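Local coordinates for extracellular solute-binding protein family 1 (Pseudothermotoga lettingae, PDB 5CI5), which probably delivers a sugar to an ABC transporter as its extracellular solute-binding protein, and binds alpha-D-tagatopyranose, at residues Thr187-Thr193 / Ser380-Thr385. Sequence-based numbering, arbitrary orientation.
Sequences TKTEHTT and SEQIQT
This is a mainly polar contact between the start of helix 190-202, with the turn before it, and helix 376-391, beside the sugar pocket. S380 is its inner hub. T193 OG1 donates to S380 OG at 2.8 Å. E190 OE1 lies 2.6 Å from the same S380 OG, and Q384 OE1 also lies near this hydroxyl. E190 leaves with CG anti to the backbone N (chi1 -176°) and bends at chi2, which brings its carboxylate back to S380. Q384, extended beyond CG, lies against the backbone of K188 and T189; its CD is 3.3 Å from T189 O. Its CB meets K188 CE at 3.6 Å. At the outer end, K188 curls over helix 376-391, bent at chi2, chi3 and chi4. Its NZ forms a salt bridge with E381 OE2 (2.8 Å), on the syn lone pair, and a weak bond to T385 OG1. Without the E381 carboxylate, as with an alanine here, K188 NZ would probably lose its charged mate and its bent chain would be freer to swing. E190 touches the tagatose, and its OE2 forms a salt bridge with R370 and a hydrogen bond with the Y376 hydroxyl. S380 is thus a second-shell residue, behind a ligand contact in the interdomain cleft of a periplasmic-binding-protein fold.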
ATOM      1  N   THR A 187      -6.032  -9.267  -9.593  1.00  9.54           N
ATOM      2  CA  THR A 187      -4.753  -9.692 -10.157  1.00  7.73           C
ATOM      3  C   THR A 187      -3.939 -10.518  -9.151  1.00 10.67           C
ATOM      4  O   THR A 187      -4.218 -10.514  -7.946  1.00  9.32           O
ATOM      5  CB  THR A 187      -3.945  -8.441 -10.570  1.00  9.54           C
ATOM      6  OG1 THR A 187      -3.988  -7.489  -9.487  1.00 10.19           O
ATOM      7  CG2 THR A 187      -4.547  -7.785 -11.811  1.00 12.67           C
ATOM      8  N   LYS A 188      -2.910 -11.212  -9.641  1.00  9.49           N
ATOM      9  CA  LYS A 188      -1.984 -11.897  -8.737  1.00 10.39           C
ATOM     10  C   LYS A 188      -0.928 -10.918  -8.208  1.00 11.35           C
ATOM     11  O   LYS A 188       0.283 -11.046  -8.448  1.00 12.14           O
ATOM     12  CB  LYS A 188      -1.329 -13.082  -9.435  1.00 14.05           C
ATOM     13  CG  LYS A 188      -2.294 -14.234  -9.745  1.00 18.62           C
ATOM     14  CD  LYS A 188      -2.931 -14.829  -8.465  1.00 18.43           C
ATOM     15  CE  LYS A 188      -1.918 -15.372  -7.465  1.00 17.24           C
ATOM     16  NZ  LYS A 188      -1.212 -16.585  -7.963  1.00 21.95           N
ATOM     17  N   THR A 189      -1.428  -9.925  -7.484  1.00  9.26           N
ATOM     18  CA  THR A 189      -0.619  -8.871  -6.896  1.00  7.58           C
ATOM     19  C   THR A 189      -1.174  -8.561  -5.496  1.00  8.29           C
ATOM     20  O   THR A 189      -2.307  -8.940  -5.148  1.00  8.77           O
ATOM     21  CB  THR A 189      -0.630  -7.580  -7.733  1.00 11.41           C
ATOM     22  OG1 THR A 189      -1.965  -7.057  -7.725  1.00  9.00           O
ATOM     23  CG2 THR A 189      -0.140  -7.787  -9.177  1.00 11.47           C
ATOM     24  N   GLU A 190      -0.362  -7.867  -4.697  1.00  7.62           N
ATOM     25  CA  GLU A 190      -0.713  -7.540  -3.330  1.00  7.79           C
ATOM     26  C   GLU A 190      -2.010  -6.745  -3.250  1.00  8.57           C
ATOM     27  O   GLU A 190      -2.683  -6.825  -2.242  1.00  7.58           O
ATOM     28  CB  GLU A 190       0.431  -6.748  -2.690  1.00  8.32           C
ATOM     29  CG  GLU A 190       0.253  -6.403  -1.237  1.00  9.89           C
ATOM     30  CD  GLU A 190       0.320  -7.578  -0.295  1.00 10.68           C
ATOM     31  OE1 GLU A 190       0.639  -8.702  -0.731  1.00  9.16           O
ATOM     32  OE2 GLU A 190       0.039  -7.370   0.891  1.00 10.56           O
ATOM     33  N   HIS A 191      -2.340  -5.972  -4.290  1.00  7.51           N
ATOM     34  CA  HIS A 191      -3.568  -5.167  -4.273  1.00  6.79           C
ATOM     35  C   HIS A 191      -4.788  -6.053  -3.981  1.00  7.43           C
ATOM     36  O   HIS A 191      -5.748  -5.641  -3.325  1.00  7.59           O
ATOM     37  CB  HIS A 191      -3.841  -4.442  -5.603  1.00  7.81           C
ATOM     38  CG  HIS A 191      -2.665  -3.755  -6.224  1.00  7.44           C
ATOM     39  ND1 HIS A 191      -1.740  -4.423  -6.999  1.00  8.86           N
ATOM     40  CD2 HIS A 191      -2.314  -2.447  -6.268  1.00  6.73           C
ATOM     41  CE1 HIS A 191      -0.854  -3.560  -7.464  1.00 11.78           C
ATOM     42  NE2 HIS A 191      -1.176  -2.352  -7.029  1.00  8.54           N
ATOM     43  N   THR A 192      -4.787  -7.258  -4.526  1.00  6.68           N
ATOM     44  CA  THR A 192      -5.914  -8.162  -4.369  1.00  7.66           C
ATOM     45  C   THR A 192      -6.061  -8.659  -2.919  1.00  6.77           C
ATOM     46  O   THR A 192      -7.160  -8.700  -2.359  1.00  7.33           O
ATOM     47  CB  THR A 192      -5.761  -9.319  -5.355  1.00  9.93           C
ATOM     48  OG1 THR A 192      -5.777  -8.758  -6.673  1.00  8.29           O
ATOM     49  CG2 THR A 192      -6.892 -10.373  -5.190  1.00 11.62           C
ATOM     50  N   THR A 193      -4.944  -8.949  -2.273  1.00  5.54           N
ATOM     51  CA  THR A 193      -4.964  -9.265  -0.858  1.00  7.60           C
ATOM     52  C   THR A 193      -5.451  -8.093  -0.045  1.00 11.38           C
ATOM     53  O   THR A 193      -6.243  -8.259   0.875  1.00  7.67           O
ATOM     54  CB  THR A 193      -3.583  -9.669  -0.366  1.00 10.94           C
ATOM     55  OG1 THR A 193      -3.220 -10.833  -1.097  1.00 10.91           O
ATOM     56  CG2 THR A 193      -3.566  -9.985   1.157  1.00  8.53           C
ATOM     57  N   SER A 380      -0.171 -14.019   1.583  1.00  8.43           N
ATOM     58  CA  SER A 380      -0.780 -13.111   0.612  1.00  8.78           C
ATOM     59  C   SER A 380      -1.001 -13.833  -0.724  1.00  9.01           C
ATOM     60  O   SER A 380      -2.047 -13.712  -1.356  1.00  8.10           O
ATOM     61  CB  SER A 380       0.081 -11.869   0.422  1.00  8.22           C
ATOM     62  OG  SER A 380      -0.520 -11.070  -0.561  1.00  9.95           O
ATOM     63  N   GLU A 381      -0.029 -14.644  -1.122  1.00  9.94           N
ATOM     64  CA  GLU A 381      -0.195 -15.453  -2.324  1.00 10.31           C
ATOM     65  C   GLU A 381      -1.457 -16.336  -2.260  1.00 11.51           C
ATOM     66  O   GLU A 381      -2.151 -16.489  -3.255  1.00 10.61           O
ATOM     67  CB  GLU A 381       1.046 -16.326  -2.553  1.00 15.12           C
ATOM     68  CG  GLU A 381       0.864 -17.455  -3.565  1.00 23.46           C
ATOM     69  CD  GLU A 381       0.501 -16.960  -4.949  1.00 28.65           C
ATOM     70  OE1 GLU A 381       0.705 -15.760  -5.211  1.00 28.33           O
ATOM     71  OE2 GLU A 381       0.016 -17.777  -5.779  1.00 26.32           O
ATOM     72  N   GLN A 382      -1.760 -16.892  -1.090  1.00  9.16           N
ATOM     73  CA  GLN A 382      -2.968 -17.707  -0.933  1.00 10.12           C
ATOM     74  C   GLN A 382      -4.262 -16.899  -1.074  1.00  8.91           C
ATOM     75  O   GLN A 382      -5.254 -17.385  -1.631  1.00 10.23           O
ATOM     76  CB  GLN A 382      -2.956 -18.422   0.413  1.00 10.76           C
ATOM     77  CG  GLN A 382      -1.833 -19.431   0.525  1.00 12.62           C
ATOM     78  CD  GLN A 382      -1.998 -20.539  -0.501  1.00 13.78           C
ATOM     79  OE1 GLN A 382      -3.114 -21.013  -0.743  1.00 17.98           O
ATOM     80  NE2 GLN A 382      -0.921 -20.900  -1.147  1.00 21.98           N
ATOM     81  N   ILE A 383      -4.238 -15.664  -0.580  1.00  9.47           N
ATOM     82  CA  ILE A 383      -5.402 -14.796  -0.640  1.00  8.27           C
ATOM     83  C   ILE A 383      -5.631 -14.385  -2.110  1.00  6.65           C
ATOM     84  O   ILE A 383      -6.762 -14.405  -2.618  1.00  8.89           O
ATOM     85  CB  ILE A 383      -5.230 -13.550   0.264  1.00  9.32           C
ATOM     86  CG1 ILE A 383      -5.044 -13.967   1.733  1.00  8.91           C
ATOM     87  CG2 ILE A 383      -6.409 -12.611   0.094  1.00  8.37           C
ATOM     88  CD1 ILE A 383      -6.221 -14.735   2.314  1.00 10.67           C
ATOM     89  N   GLN A 384      -4.549 -14.037  -2.814  1.00  8.56           N
ATOM     90  CA  GLN A 384      -4.644 -13.679  -4.228  1.00  9.09           C
ATOM     91  C   GLN A 384      -5.282 -14.827  -5.031  1.00 10.09           C
ATOM     92  O   GLN A 384      -6.194 -14.615  -5.840  1.00 10.27           O
ATOM     93  CB  GLN A 384      -3.260 -13.347  -4.790  1.00 11.46           C
ATOM     94  CG  GLN A 384      -2.657 -12.073  -4.183  1.00  9.84           C
ATOM     95  CD  GLN A 384      -1.167 -11.948  -4.436  1.00 11.10           C
ATOM     96  OE1 GLN A 384      -0.404 -11.489  -3.571  1.00 14.48           O
ATOM     97  NE2 GLN A 384      -0.737 -12.414  -5.587  1.00  8.95           N
ATOM     98  N   THR A 385      -4.780 -16.039  -4.820  1.00  9.66           N
ATOM     99  CA  THR A 385      -5.271 -17.200  -5.543  1.00  9.56           C
ATOM    100  C   THR A 385      -6.752 -17.475  -5.228  1.00 11.00           C
ATOM    101  O   THR A 385      -7.550 -17.743  -6.116  1.00 11.64           O
ATOM    102  CB  THR A 385      -4.398 -18.427  -5.216  1.00 10.10           C
ATOM    103  OG1 THR A 385      -3.063 -18.196  -5.696  1.00 13.74           O
ATOM    104  CG2 THR A 385      -4.972 -19.708  -5.858  1.00 11.97           C
TER
HETATM  105  O   HOH W   1       1.637 -12.369  -6.444  1.00 11.32           O